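Long-range contacts in acyl-coenzyme A oxidase 3 (Yarrowia lipolytica, PDB 5YS9), which oxidises acyl-CoA thioesters of various chain lengths to (2E)-enoyl-CoA with FAD as cofactor, passing the electrons to oxygen to give hydrogen peroxide in peroxisomal beta-oxidation: residues K78-R82 and D257-N261; K253-D257 and Y445-Q451; V67-D73 and A87-L92; A204-H210 and R234-H239. All blocks are in the same frame, centred on the assembly; numbering follows the deposited sequence.

Contact 1: residues K78-R82 and D257-N261; sequences KEQLR and DAIDN. With FAD (flavin-adenine dinucleotide), chain C.
The CA atoms of Arg82 and Ala258 approach to 4.3 Å where the loop 257-261 passes the first turn of helix 78-92, and those of Lys78 and Asp257 stand 5.7 Å apart. Arg82 supplies the polar link. A bend at chi2 (-72°) swings its guanidinium across the loop, and NE donates a 3.0 Å hydrogen bond to Asp257 O. That oxygen lies in the guanidinium plane and meets the donor nearly head on, with a C=O...N angle of 166°. Asp260 CA rests 3.6 Å above one face of the group, over its centre; Lys78 NZ lies over the opposite face, nearer the rim. Both cations face Asp249, which forms a salt bridge with Arg82 NH2 and a long, weak ion pair with Lys78. Beside this polar patch, Leu81 CB packs 4.2 Å from Ala258 CB and its CD2 reaches Asp257 CB. The two loop carboxylates are engaged elsewhere, Asp257 by Lys252 and Asp260 by Ser207 and Arg121. Joining a helix of the N-terminal domain to a loop of the middle domain, the contact belongs to the interdomain packing of the acyl-CoA oxidase fold, and Asn261 at the loop's end lines the FAD pocket.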
# COMPACT_ATOMS: atom_id res chain seq x y z
N LYS A 78 -3.39 -21.32 0.28
CA LYS A 78 -4.50 -21.07 1.18
C LYS A 78 -5.03 -22.30 1.90
O LYS A 78 -5.36 -22.17 3.03
CB LYS A 78 -5.62 -20.26 0.51
CG LYS A 78 -7.00 -20.88 0.34
CD LYS A 78 -8.13 -19.85 0.51
CE LYS A 78 -9.37 -20.13 -0.37
NZ LYS A 78 -10.30 -21.17 0.16
N GLU A 79 -5.03 -23.49 1.30
CA GLU A 79 -5.61 -24.69 1.93
C GLU A 79 -4.79 -25.11 3.14
O GLU A 79 -5.33 -25.67 4.09
CB GLU A 79 -5.70 -25.89 0.97
CG GLU A 79 -6.58 -25.73 -0.27
CD GLU A 79 -6.05 -24.73 -1.34
OE1 GLU A 79 -4.82 -24.46 -1.42
OE2 GLU A 79 -6.89 -24.17 -2.10
N GLN A 80 -3.49 -24.81 3.11
CA GLN A 80 -2.58 -25.20 4.16
C GLN A 80 -2.61 -24.20 5.29
O GLN A 80 -2.56 -24.56 6.49
CB GLN A 80 -1.17 -25.35 3.59
CG GLN A 80 -0.34 -26.33 4.38
CD GLN A 80 1.14 -26.39 3.97
OE1 GLN A 80 1.50 -26.20 2.79
NE2 GLN A 80 2.01 -26.69 4.96
N LEU A 81 -2.73 -22.93 4.93
CA LEU A 81 -3.03 -21.88 5.91
C LEU A 81 -4.33 -22.16 6.70
O LEU A 81 -4.38 -22.01 7.95
CB LEU A 81 -3.14 -20.53 5.23
CG LEU A 81 -2.02 -19.45 5.18
CD1 LEU A 81 -0.65 -19.83 5.68
CD2 LEU A 81 -1.97 -18.83 3.79
N ARG A 82 -5.37 -22.54 5.98
CA ARG A 82 -6.63 -22.95 6.59
C ARG A 82 -6.40 -24.15 7.55
O ARG A 82 -6.87 -24.12 8.69
CB ARG A 82 -7.65 -23.36 5.51
CG ARG A 82 -8.18 -22.24 4.65
CD ARG A 82 -9.12 -21.39 5.48
NE ARG A 82 -9.71 -20.33 4.68
CZ ARG A 82 -10.88 -20.39 4.06
NH1 ARG A 82 -11.28 -19.35 3.37
NH2 ARG A 82 -11.64 -21.46 4.11
N ASP A 257 -5.61 -15.42 4.79
CA ASP A 257 -6.28 -16.56 4.21
C ASP A 257 -6.54 -17.69 5.20
O ASP A 257 -7.33 -18.55 4.92
CB ASP A 257 -5.58 -17.04 2.96
CG ASP A 257 -6.14 -16.41 1.70
OD1 ASP A 257 -7.35 -16.20 1.60
OD2 ASP A 257 -5.36 -16.13 0.79
N ALA A 258 -5.84 -17.71 6.33
CA ALA A 258 -6.07 -18.75 7.32
C ALA A 258 -7.47 -18.68 7.89
O ALA A 258 -7.95 -19.69 8.44
CB ALA A 258 -5.09 -18.63 8.46
N ILE A 259 -8.10 -17.52 7.84
CA ILE A 259 -9.45 -17.32 8.37
C ILE A 259 -10.51 -17.72 7.36
O ILE A 259 -10.47 -17.31 6.23
CB ILE A 259 -9.73 -15.85 8.72
CG1 ILE A 259 -8.67 -15.30 9.64
CG2 ILE A 259 -11.10 -15.70 9.35
CD1 ILE A 259 -8.56 -13.80 9.55
N ASP A 260 -11.47 -18.50 7.82
CA ASP A 260 -12.53 -19.05 6.95
C ASP A 260 -13.81 -18.20 6.94
O ASP A 260 -14.86 -18.59 7.43
CB ASP A 260 -12.85 -20.52 7.34
CG ASP A 260 -13.36 -20.66 8.77
OD1 ASP A 260 -12.80 -20.01 9.67
OD2 ASP A 260 -14.27 -21.48 9.02
N ASN A 261 -13.71 -17.03 6.32
CA ASN A 261 -14.79 -16.09 6.30
C ASN A 261 -15.86 -16.67 5.39
O ASN A 261 -15.59 -17.08 4.26
CB ASN A 261 -14.37 -14.74 5.75
CG ASN A 261 -13.38 -14.05 6.62
OD1 ASN A 261 -13.76 -13.32 7.56
ND2 ASN A 261 -12.09 -14.24 6.32
PA FAD C . -19.34 0.31 4.09
O1A FAD C . -20.46 0.16 3.13
O2A FAD C . -19.60 0.70 5.49
O5B FAD C . -18.42 1.44 3.48
C5B FAD C . -17.85 1.27 2.19
C4B FAD C . -17.08 2.51 1.77
O4B FAD C . -17.96 3.63 1.74
C3B FAD C . -16.00 2.82 2.76
O3B FAD C . -14.85 3.28 2.07
C2B FAD C . -16.52 3.98 3.55
O2B FAD C . -15.46 4.86 3.84
C1B FAD C . -17.52 4.64 2.63
N9A FAD C . -18.61 5.17 3.48
C8A FAD C . -19.52 4.46 4.16
N7A FAD C . -20.34 5.28 4.85
C5A FAD C . -19.94 6.53 4.61
C6A FAD C . -20.37 7.87 5.03
N6A FAD C . -21.42 8.05 5.85
N1A FAD C . -19.68 8.92 4.55
C2A FAD C . -18.64 8.76 3.73
N3A FAD C . -18.20 7.58 3.32
C4A FAD C . -18.80 6.45 3.72
N1 FAD C . -17.86 -8.52 10.19
C2 FAD C . -18.38 -9.28 11.16
O2 FAD C . -19.45 -8.95 11.67
N3 FAD C . -17.80 -10.38 11.62
C4 FAD C . -16.66 -10.81 11.14
O4 FAD C . -16.15 -11.83 11.57
C4X FAD C . -16.01 -10.04 10.07
N5 FAD C . -14.86 -10.43 9.54
C5X FAD C . -14.30 -9.72 8.56
C6 FAD C . -13.11 -10.17 8.05
C7 FAD C . -12.50 -9.48 7.04
C7M FAD C . -11.20 -9.99 6.51
C8 FAD C . -13.13 -8.24 6.51
C8M FAD C . -12.47 -7.47 5.41
C9 FAD C . -14.32 -7.79 7.03
C9A FAD C . -14.93 -8.48 8.05
N10 FAD C . -16.14 -8.04 8.60
C10 FAD C . -16.70 -8.83 9.60
C1' FAD C . -16.83 -6.85 8.10
C2' FAD C . -16.24 -5.51 8.51
O2' FAD C . -16.52 -5.31 9.88
C3' FAD C . -16.89 -4.42 7.65
O3' FAD C . -16.45 -4.64 6.33
C4' FAD C . -16.59 -2.96 7.99
O4' FAD C . -16.81 -2.65 9.36
C5' FAD C . -17.52 -2.05 7.22
O5' FAD C . -17.26 -2.15 5.84
P FAD C . -18.43 -2.29 4.78
O1P FAD C . -18.04 -3.39 3.87
O2P FAD C . -19.72 -2.33 5.50
O3P FAD C . -18.34 -0.93 3.98
O HOH W 1 -9.65 -16.63 2.44

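Contact 2: residues K253-D257 and Y445-Q451; sequences KMGRD and YADWVVQ. With FAD (flavin-adenine dinucleotide), chain C.
Arg256 and Asp447 both hold CG anti to the carbonyl carbon (chi1 -76° and -69°), which carries the guanidinium along the helix segment and the carboxylate back to the arginine's own backbone. In the acyl-CoA oxidase fold this is a junction between a loop of the middle domain and helix 441-448 of the C-terminal helical region. Arg256 N donates to Asp447 OD1 at 2.6 Å, reaching the oxygen from above the carboxylate plane, 42° out of it. The side chain then returns to the same residue: NE bonds Asp447 O at 2.7 Å, and NH2 adds a weak bond to that oxygen at 2.9 Å. Gln451 N bonds Trp448 O, and Asp447 O is met by the arginine. With a methionine in place of Arg256, NE and NH2 are gone, and Asp447 O is likely to be left without its side-chain donors and the loop less firmly tied to the helix. Val450 CG1 lies 3.4 Å from Arg256 NE, and Gln451 CG touches NH2. Toward Tyr445, the extended Met254 sets CE 4.2 Å from Tyr445 CE2 and 4.1 Å from Val449 CG1. Tyr435 of the second subunit packs on both Arg256 and Val450, so the junction also borders the dimer interface. The other branch of Val450 turns to the cofactor, with CG2 3.2 Å from the flavin methyl C8M.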
# COMPACT_ATOMS: atom_id res chain seq x y z
N LYS A 253 -9.01 -14.04 -0.16
CA LYS A 253 -8.88 -12.65 0.28
C LYS A 253 -7.52 -12.05 -0.07
O LYS A 253 -6.56 -12.76 -0.38
CB LYS A 253 -9.11 -12.56 1.77
CG LYS A 253 -10.43 -13.14 2.19
CD LYS A 253 -10.75 -12.84 3.63
CE LYS A 253 -9.81 -13.51 4.60
NZ LYS A 253 -9.90 -14.99 4.70
N MET A 254 -7.44 -10.72 -0.07
CA MET A 254 -6.15 -10.08 -0.23
C MET A 254 -5.08 -10.68 0.74
O MET A 254 -3.90 -10.86 0.34
CB MET A 254 -6.29 -8.60 0.04
CG MET A 254 -4.98 -7.85 0.14
SD MET A 254 -5.40 -6.14 -0.13
CE MET A 254 -3.78 -5.32 -0.07
N GLY A 255 -5.51 -11.00 1.95
CA GLY A 255 -4.66 -11.44 3.02
C GLY A 255 -5.42 -12.29 3.99
O GLY A 255 -6.59 -12.54 3.81
N ARG A 256 -4.74 -12.77 5.02
CA ARG A 256 -5.37 -13.46 6.13
C ARG A 256 -6.19 -14.65 5.68
O ARG A 256 -7.30 -14.85 6.11
CB ARG A 256 -6.20 -12.50 6.97
CG ARG A 256 -5.36 -11.62 7.87
CD ARG A 256 -6.19 -10.85 8.88
NE ARG A 256 -5.64 -9.54 9.15
CZ ARG A 256 -5.26 -9.11 10.34
NH1 ARG A 256 -5.36 -9.89 11.39
NH2 ARG A 256 -4.77 -7.90 10.48
N ASP A 257 -5.61 -15.42 4.79
CA ASP A 257 -6.28 -16.56 4.21
C ASP A 257 -6.54 -17.69 5.20
O ASP A 257 -7.33 -18.55 4.92
CB ASP A 257 -5.58 -17.04 2.96
CG ASP A 257 -6.14 -16.41 1.70
OD1 ASP A 257 -7.35 -16.20 1.60
OD2 ASP A 257 -5.36 -16.13 0.79
N TYR A 445 1.76 -6.64 4.63
CA TYR A 445 0.93 -5.56 4.13
C TYR A 445 -0.49 -6.00 3.77
O TYR A 445 -1.46 -5.37 4.13
CB TYR A 445 1.60 -4.91 2.93
CG TYR A 445 0.88 -3.70 2.46
CD1 TYR A 445 1.05 -2.48 3.07
CD2 TYR A 445 -0.03 -3.78 1.42
CE1 TYR A 445 0.36 -1.38 2.66
CE2 TYR A 445 -0.73 -2.69 1.01
CZ TYR A 445 -0.53 -1.49 1.63
OH TYR A 445 -1.23 -0.39 1.22
N ALA A 446 -0.58 -7.12 3.09
CA ALA A 446 -1.85 -7.76 2.73
C ALA A 446 -2.63 -8.16 3.94
O ALA A 446 -3.83 -8.05 3.94
CB ALA A 446 -1.58 -9.00 1.88
N ASP A 447 -1.98 -8.74 4.93
CA ASP A 447 -2.64 -9.07 6.19
C ASP A 447 -3.07 -7.87 7.03
O ASP A 447 -4.13 -7.87 7.62
CB ASP A 447 -1.78 -10.01 7.03
CG ASP A 447 -1.66 -11.39 6.43
OD1 ASP A 447 -2.36 -11.70 5.47
OD2 ASP A 447 -0.85 -12.17 6.92
N TRP A 448 -2.22 -6.85 7.11
CA TRP A 448 -2.50 -5.70 7.95
C TRP A 448 -3.70 -4.86 7.54
O TRP A 448 -4.42 -4.36 8.37
CB TRP A 448 -1.28 -4.79 8.10
CG TRP A 448 -1.59 -3.59 8.96
CD1 TRP A 448 -1.88 -2.35 8.54
CD2 TRP A 448 -1.74 -3.58 10.38
NE1 TRP A 448 -2.16 -1.55 9.59
CE2 TRP A 448 -2.09 -2.28 10.74
CE3 TRP A 448 -1.59 -4.54 11.37
CZ2 TRP A 448 -2.28 -1.91 12.06
CZ3 TRP A 448 -1.78 -4.17 12.67
CH2 TRP A 448 -2.13 -2.88 13.00
N VAL A 449 -3.87 -4.69 6.26
CA VAL A 449 -4.65 -3.63 5.68
C VAL A 449 -6.14 -3.65 6.07
O VAL A 449 -6.78 -2.62 6.11
CB VAL A 449 -4.35 -3.56 4.17
CG1 VAL A 449 -5.54 -3.82 3.29
CG2 VAL A 449 -3.62 -2.28 3.83
N VAL A 450 -6.67 -4.82 6.36
CA VAL A 450 -8.06 -4.94 6.76
C VAL A 450 -8.36 -4.18 8.05
O VAL A 450 -9.49 -3.79 8.28
CB VAL A 450 -8.50 -6.42 6.84
CG1 VAL A 450 -7.64 -7.21 7.80
CG2 VAL A 450 -9.96 -6.53 7.20
N GLN A 451 -7.35 -3.93 8.87
CA GLN A 451 -7.48 -3.22 10.13
C GLN A 451 -8.06 -1.83 9.92
O GLN A 451 -8.68 -1.27 10.78
CB GLN A 451 -6.11 -3.07 10.80
CG GLN A 451 -5.48 -4.35 11.28
CD GLN A 451 -5.65 -4.56 12.76
OE1 GLN A 451 -6.63 -5.12 13.20
NE2 GLN A 451 -4.69 -4.11 13.52
PA FAD C . -19.34 0.31 4.09
O1A FAD C . -20.46 0.16 3.13
O2A FAD C . -19.60 0.70 5.49
O5B FAD C . -18.42 1.44 3.48
C5B FAD C . -17.85 1.27 2.19
C4B FAD C . -17.08 2.51 1.77
O4B FAD C . -17.96 3.63 1.74
C3B FAD C . -16.00 2.82 2.76
O3B FAD C . -14.85 3.28 2.07
C2B FAD C . -16.52 3.98 3.55
O2B FAD C . -15.46 4.86 3.84
C1B FAD C . -17.52 4.64 2.63
N9A FAD C . -18.61 5.17 3.48
C8A FAD C . -19.52 4.46 4.16
N7A FAD C . -20.34 5.28 4.85
C5A FAD C . -19.94 6.53 4.61
C6A FAD C . -20.37 7.87 5.03
N6A FAD C . -21.42 8.05 5.85
N1A FAD C . -19.68 8.92 4.55
C2A FAD C . -18.64 8.76 3.73
N3A FAD C . -18.20 7.58 3.32
C4A FAD C . -18.80 6.45 3.72
N1 FAD C . -17.86 -8.52 10.19
C2 FAD C . -18.38 -9.28 11.16
O2 FAD C . -19.45 -8.95 11.67
N3 FAD C . -17.80 -10.38 11.62
C4 FAD C . -16.66 -10.81 11.14
O4 FAD C . -16.15 -11.83 11.57
C4X FAD C . -16.01 -10.04 10.07
N5 FAD C . -14.86 -10.43 9.54
C5X FAD C . -14.30 -9.72 8.56
C6 FAD C . -13.11 -10.17 8.05
C7 FAD C . -12.50 -9.48 7.04
C7M FAD C . -11.20 -9.99 6.51
C8 FAD C . -13.13 -8.24 6.51
C8M FAD C . -12.47 -7.47 5.41
C9 FAD C . -14.32 -7.79 7.03
C9A FAD C . -14.93 -8.48 8.05
N10 FAD C . -16.14 -8.04 8.60
C10 FAD C . -16.70 -8.83 9.60
C1' FAD C . -16.83 -6.85 8.10
C2' FAD C . -16.24 -5.51 8.51
O2' FAD C . -16.52 -5.31 9.88
C3' FAD C . -16.89 -4.42 7.65
O3' FAD C . -16.45 -4.64 6.33
C4' FAD C . -16.59 -2.96 7.99
O4' FAD C . -16.81 -2.65 9.36
C5' FAD C . -17.52 -2.05 7.22
O5' FAD C . -17.26 -2.15 5.84
P FAD C . -18.43 -2.29 4.78
O1P FAD C . -18.04 -3.39 3.87
O2P FAD C . -19.72 -2.33 5.50
O3P FAD C . -18.34 -0.93 3.98

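Contact 3: residues V67-D73 and A87-L92; sequences VLNVSGD and ARIAAL
Arg88 reaches out of helix 78-92 and runs along the loop 67-73, touching it at nearly every step. Its CB lies 3.9 Å from Leu68 CD2, and CG presses closer to the same methyl at 3.3 Å. Bends at chi2 (108°) and chi3 (104°) then turn the chain along the loop backbone, where CD comes 3.6 Å from Val67 O. Beyond it the guanidinium has Leu68 O over one face, toward the rim, while NH1 stands 3.5 Å from Asn69 O. At the tip NH2 makes a salt bridge of 2.5 Å with Asp73 OD2. The carboxylate oxygen lies close to the guanidinium plane and is met on its syn side, though 33° out of the carboxylate plane. Asp115 forms a second salt bridge with the same NH2, and two carboxylates so near would be expected to favour its positive charge. Asp73 is presented by a type I beta turn from Val70, closed by Asp73 N bonding to Val70 O. Nearer the helix the contact is apolar: Val67 CG1 meets Ala91 CB at 3.5 Å, and Leu68 CD1 meets Leu92 CD2 at 3.8 Å, with Leu62 of helix 49-63 packing on both leucines. The linker between helices 49-63 and 78-92 thus lies back against helix 78-92, within the helical N-terminal domain of acyl-CoA oxidases.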
# COMPACT_ATOMS: atom_id res chain seq x y z
N VAL A 67 4.55 -26.24 16.59
CA VAL A 67 3.40 -26.11 15.72
C VAL A 67 3.21 -24.67 15.24
O VAL A 67 2.78 -24.45 14.13
CB VAL A 67 2.15 -26.80 16.30
CG1 VAL A 67 2.18 -26.83 17.80
CG2 VAL A 67 0.86 -26.22 15.76
N LEU A 68 3.51 -23.71 16.08
CA LEU A 68 3.45 -22.29 15.73
C LEU A 68 4.44 -21.74 14.69
O LEU A 68 4.19 -20.71 14.12
CB LEU A 68 3.49 -21.42 16.98
CG LEU A 68 2.39 -21.69 17.99
CD1 LEU A 68 2.37 -20.63 19.06
CD2 LEU A 68 1.04 -21.83 17.33
N ASN A 69 5.49 -22.47 14.39
CA ASN A 69 6.60 -21.92 13.65
C ASN A 69 6.16 -21.29 12.33
O ASN A 69 5.49 -21.91 11.53
CB ASN A 69 7.57 -23.07 13.41
CG ASN A 69 8.77 -22.68 12.62
OD1 ASN A 69 9.65 -22.02 13.11
ND2 ASN A 69 8.83 -23.13 11.40
N VAL A 70 6.59 -20.07 12.10
CA VAL A 70 6.16 -19.29 10.97
C VAL A 70 7.17 -19.33 9.85
O VAL A 70 6.86 -18.91 8.75
CB VAL A 70 5.82 -17.83 11.37
CG1 VAL A 70 4.59 -17.84 12.25
CG2 VAL A 70 7.00 -17.14 12.05
N SER A 71 8.33 -19.91 10.10
CA SER A 71 9.44 -19.87 9.12
C SER A 71 9.03 -20.21 7.63
O SER A 71 9.53 -19.59 6.70
CB SER A 71 10.56 -20.76 9.59
OG SER A 71 11.27 -21.22 8.45
N GLY A 72 8.12 -21.15 7.43
CA GLY A 72 7.73 -21.58 6.08
C GLY A 72 6.37 -21.13 5.61
O GLY A 72 5.87 -21.63 4.61
N ASP A 73 5.78 -20.16 6.30
CA ASP A 73 4.44 -19.70 5.97
C ASP A 73 4.39 -18.89 4.65
O ASP A 73 3.33 -18.81 4.04
CB ASP A 73 3.84 -18.87 7.13
CG ASP A 73 3.52 -19.69 8.38
OD1 ASP A 73 3.84 -20.88 8.47
OD2 ASP A 73 2.95 -19.13 9.32
N ALA A 87 -4.50 -26.35 13.80
CA ALA A 87 -3.49 -26.99 14.61
C ALA A 87 -2.87 -25.96 15.53
O ALA A 87 -2.54 -26.24 16.67
CB ALA A 87 -2.45 -27.63 13.73
N ARG A 88 -2.68 -24.77 15.00
CA ARG A 88 -2.16 -23.68 15.78
C ARG A 88 -3.11 -23.31 16.94
O ARG A 88 -2.67 -23.04 18.03
CB ARG A 88 -1.85 -22.49 14.87
CG ARG A 88 -0.40 -22.44 14.41
CD ARG A 88 -0.20 -22.79 12.94
NE ARG A 88 0.04 -21.60 12.15
CZ ARG A 88 1.07 -21.39 11.35
NH1 ARG A 88 2.01 -22.29 11.18
NH2 ARG A 88 1.15 -20.25 10.70
N ILE A 89 -4.41 -23.33 16.68
CA ILE A 89 -5.40 -23.05 17.71
C ILE A 89 -5.38 -24.09 18.83
O ILE A 89 -5.52 -23.75 20.00
CB ILE A 89 -6.80 -22.86 17.07
CG1 ILE A 89 -6.91 -21.48 16.44
CG2 ILE A 89 -7.91 -23.01 18.09
CD1 ILE A 89 -7.94 -21.37 15.35
N ALA A 90 -5.21 -25.35 18.47
CA ALA A 90 -5.14 -26.44 19.43
C ALA A 90 -3.95 -26.28 20.37
O ALA A 90 -4.09 -26.48 21.59
CB ALA A 90 -5.08 -27.77 18.70
N ALA A 91 -2.78 -25.92 19.81
CA ALA A 91 -1.60 -25.57 20.60
C ALA A 91 -1.84 -24.37 21.49
O ALA A 91 -1.64 -24.47 22.67
CB ALA A 91 -0.39 -25.31 19.72
N LEU A 92 -2.30 -23.24 20.97
CA LEU A 92 -2.54 -22.04 21.83
C LEU A 92 -3.51 -22.33 22.97
O LEU A 92 -3.41 -21.76 24.07
CB LEU A 92 -3.10 -20.88 21.00
CG LEU A 92 -2.09 -20.27 20.00
CD1 LEU A 92 -2.73 -19.31 18.99
CD2 LEU A 92 -0.93 -19.61 20.72

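Contact 4: residues A204-H210 and R234-H239; sequences AAHSATH and RDVSSH
Arg234 is buried against the loop 204-210, whereas Val236 meets the same segment far more lightly. Both segments are loops that join strands of the middle-domain beta sheet. On the tight side the arginine runs extended from CG to NE and plants its guanidinium among backbone carbonyls. NH1 bonds both Ala204 O at 3.1 Å and Ala208 O at 2.8 Å; NH2 bonds Ala205 O at 2.7 Å. All three oxygens lie near the guanidinium plane, yet the donors stand well above the carbonyl planes of Ala204 and Ala205 (45° and 44°). Arg234 N adds a bond of 3.0 Å to Thr209 O, and NH2 also reaches Pro672 O of the second subunit. Arg234 CD sits over the centre of the His239 ring, 3.5 Å above its plane, and the ring sends a weak 3.3 Å bond from NE2 to Ser207 O. With a leucine for Arg234 these donors go, and the three alanine carbonyls would probably lack a mate and the loop be freer to shift. The looser side, where Val236 is partly exposed, is van der Waals packing: its CG2 lies 4.0 Å from Thr209 CG2 and near the His210 ring edge, and Phe686 of the second subunit packs on it. Here an Asx motif shapes the second loop, Asp235 OD2 accepting from Ser238 N at 2.9 Å and, on the opposite face of its plane, from Ser238 OG.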
# COMPACT_ATOMS: atom_id res chain seq x y z
N ALA A 204 -17.27 -18.97 10.02
CA ALA A 204 -18.56 -19.51 9.56
C ALA A 204 -18.41 -20.51 8.44
O ALA A 204 -19.24 -21.40 8.31
CB ALA A 204 -19.51 -18.40 9.13
N ALA A 205 -17.41 -20.33 7.61
CA ALA A 205 -17.37 -21.09 6.36
C ALA A 205 -17.17 -22.55 6.71
O ALA A 205 -17.94 -23.38 6.34
CB ALA A 205 -16.29 -20.60 5.44
N HIS A 206 -16.21 -22.84 7.54
CA HIS A 206 -15.87 -24.21 7.87
C HIS A 206 -15.83 -24.56 9.36
O HIS A 206 -15.73 -25.73 9.67
CB HIS A 206 -14.50 -24.55 7.27
CG HIS A 206 -14.50 -24.72 5.79
ND1 HIS A 206 -15.60 -25.18 5.08
CD2 HIS A 206 -13.51 -24.55 4.88
CE1 HIS A 206 -15.30 -25.23 3.80
NE2 HIS A 206 -14.04 -24.87 3.65
N SER A 207 -15.87 -23.59 10.27
CA SER A 207 -15.53 -23.89 11.67
C SER A 207 -16.68 -23.86 12.64
O SER A 207 -16.77 -24.70 13.53
CB SER A 207 -14.42 -22.96 12.16
OG SER A 207 -13.59 -22.62 11.08
N ALA A 208 -17.57 -22.88 12.48
CA ALA A 208 -18.50 -22.51 13.55
C ALA A 208 -19.71 -23.42 13.64
O ALA A 208 -20.33 -23.72 12.63
CB ALA A 208 -18.96 -21.09 13.35
N THR A 209 -20.03 -23.85 14.86
CA THR A 209 -21.28 -24.54 15.17
C THR A 209 -22.41 -23.58 15.53
O THR A 209 -23.60 -23.92 15.33
CB THR A 209 -21.12 -25.46 16.39
OG1 THR A 209 -20.73 -24.69 17.53
CG2 THR A 209 -20.07 -26.50 16.12
N HIS A 210 -22.05 -22.42 16.12
CA HIS A 210 -23.02 -21.37 16.48
C HIS A 210 -22.58 -19.98 16.07
O HIS A 210 -21.44 -19.77 15.77
CB HIS A 210 -23.26 -21.33 17.98
CG HIS A 210 -23.83 -22.59 18.55
ND1 HIS A 210 -23.12 -23.78 18.60
CD2 HIS A 210 -24.99 -22.82 19.19
CE1 HIS A 210 -23.85 -24.70 19.19
NE2 HIS A 210 -25.00 -24.15 19.55
N ARG A 234 -24.63 -25.37 12.93
CA ARG A 234 -24.39 -26.76 12.58
C ARG A 234 -24.82 -27.71 13.69
O ARG A 234 -24.76 -27.40 14.88
CB ARG A 234 -22.90 -27.01 12.27
CG ARG A 234 -22.32 -26.18 11.14
CD ARG A 234 -20.82 -26.44 10.98
NE ARG A 234 -20.36 -26.20 9.62
CZ ARG A 234 -19.90 -25.05 9.14
NH1 ARG A 234 -19.81 -23.95 9.89
NH2 ARG A 234 -19.53 -25.02 7.86
N ASP A 235 -25.28 -28.88 13.27
CA ASP A 235 -25.33 -30.03 14.13
C ASP A 235 -23.88 -30.30 14.59
O ASP A 235 -22.96 -30.44 13.77
CB ASP A 235 -25.87 -31.20 13.32
CG ASP A 235 -25.82 -32.46 14.06
OD1 ASP A 235 -26.67 -32.60 14.94
OD2 ASP A 235 -24.95 -33.31 13.75
N VAL A 236 -23.68 -30.33 15.89
CA VAL A 236 -22.38 -30.41 16.53
C VAL A 236 -21.67 -31.75 16.20
O VAL A 236 -20.51 -31.83 15.83
CB VAL A 236 -22.60 -30.21 18.07
CG1 VAL A 236 -21.69 -31.04 18.94
CG2 VAL A 236 -22.50 -28.74 18.43
N SER A 237 -22.44 -32.80 16.33
CA SER A 237 -22.05 -34.15 16.02
C SER A 237 -21.43 -34.37 14.63
O SER A 237 -20.37 -34.93 14.50
CB SER A 237 -23.31 -35.01 16.18
OG SER A 237 -22.98 -36.34 16.22
N SER A 238 -22.09 -33.92 13.58
CA SER A 238 -21.68 -34.20 12.20
C SER A 238 -21.10 -32.97 11.44
O SER A 238 -20.60 -33.12 10.33
CB SER A 238 -22.92 -34.70 11.46
OG SER A 238 -23.85 -33.62 11.31
N HIS A 239 -21.23 -31.77 12.02
CA HIS A 239 -20.87 -30.52 11.38
C HIS A 239 -21.78 -30.20 10.19
O HIS A 239 -21.45 -29.31 9.40
CB HIS A 239 -19.38 -30.50 10.97
CG HIS A 239 -18.63 -29.29 11.46
ND1 HIS A 239 -17.91 -28.46 10.63
CD2 HIS A 239 -18.50 -28.79 12.71
CE1 HIS A 239 -17.36 -27.51 11.35
NE2 HIS A 239 -17.71 -27.68 12.61

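Contacts 1 and 2 show how one middle-domain loop can meet two helical regions: they share Asp257, their centres are 12 Å apart, and each has a residue of the FAD pocket, Asn261 and Val450. Lys253 NZ of contact 2 lies 2.8 Å from Ile259 O of contact 1. Contact 4 joins contact 1 through Asp260, whose OD2 probably hydrogen-bonds Ser207 OG at 2.5 Å and His206 N at 2.8 Å; the side chain of Ala204 is about 8 Å from the cofactor. Contact 3 uses later turns of the helix in contact 1, with centres about 13 Å apart, and touches none of the others. All four come within reach of the second subunit.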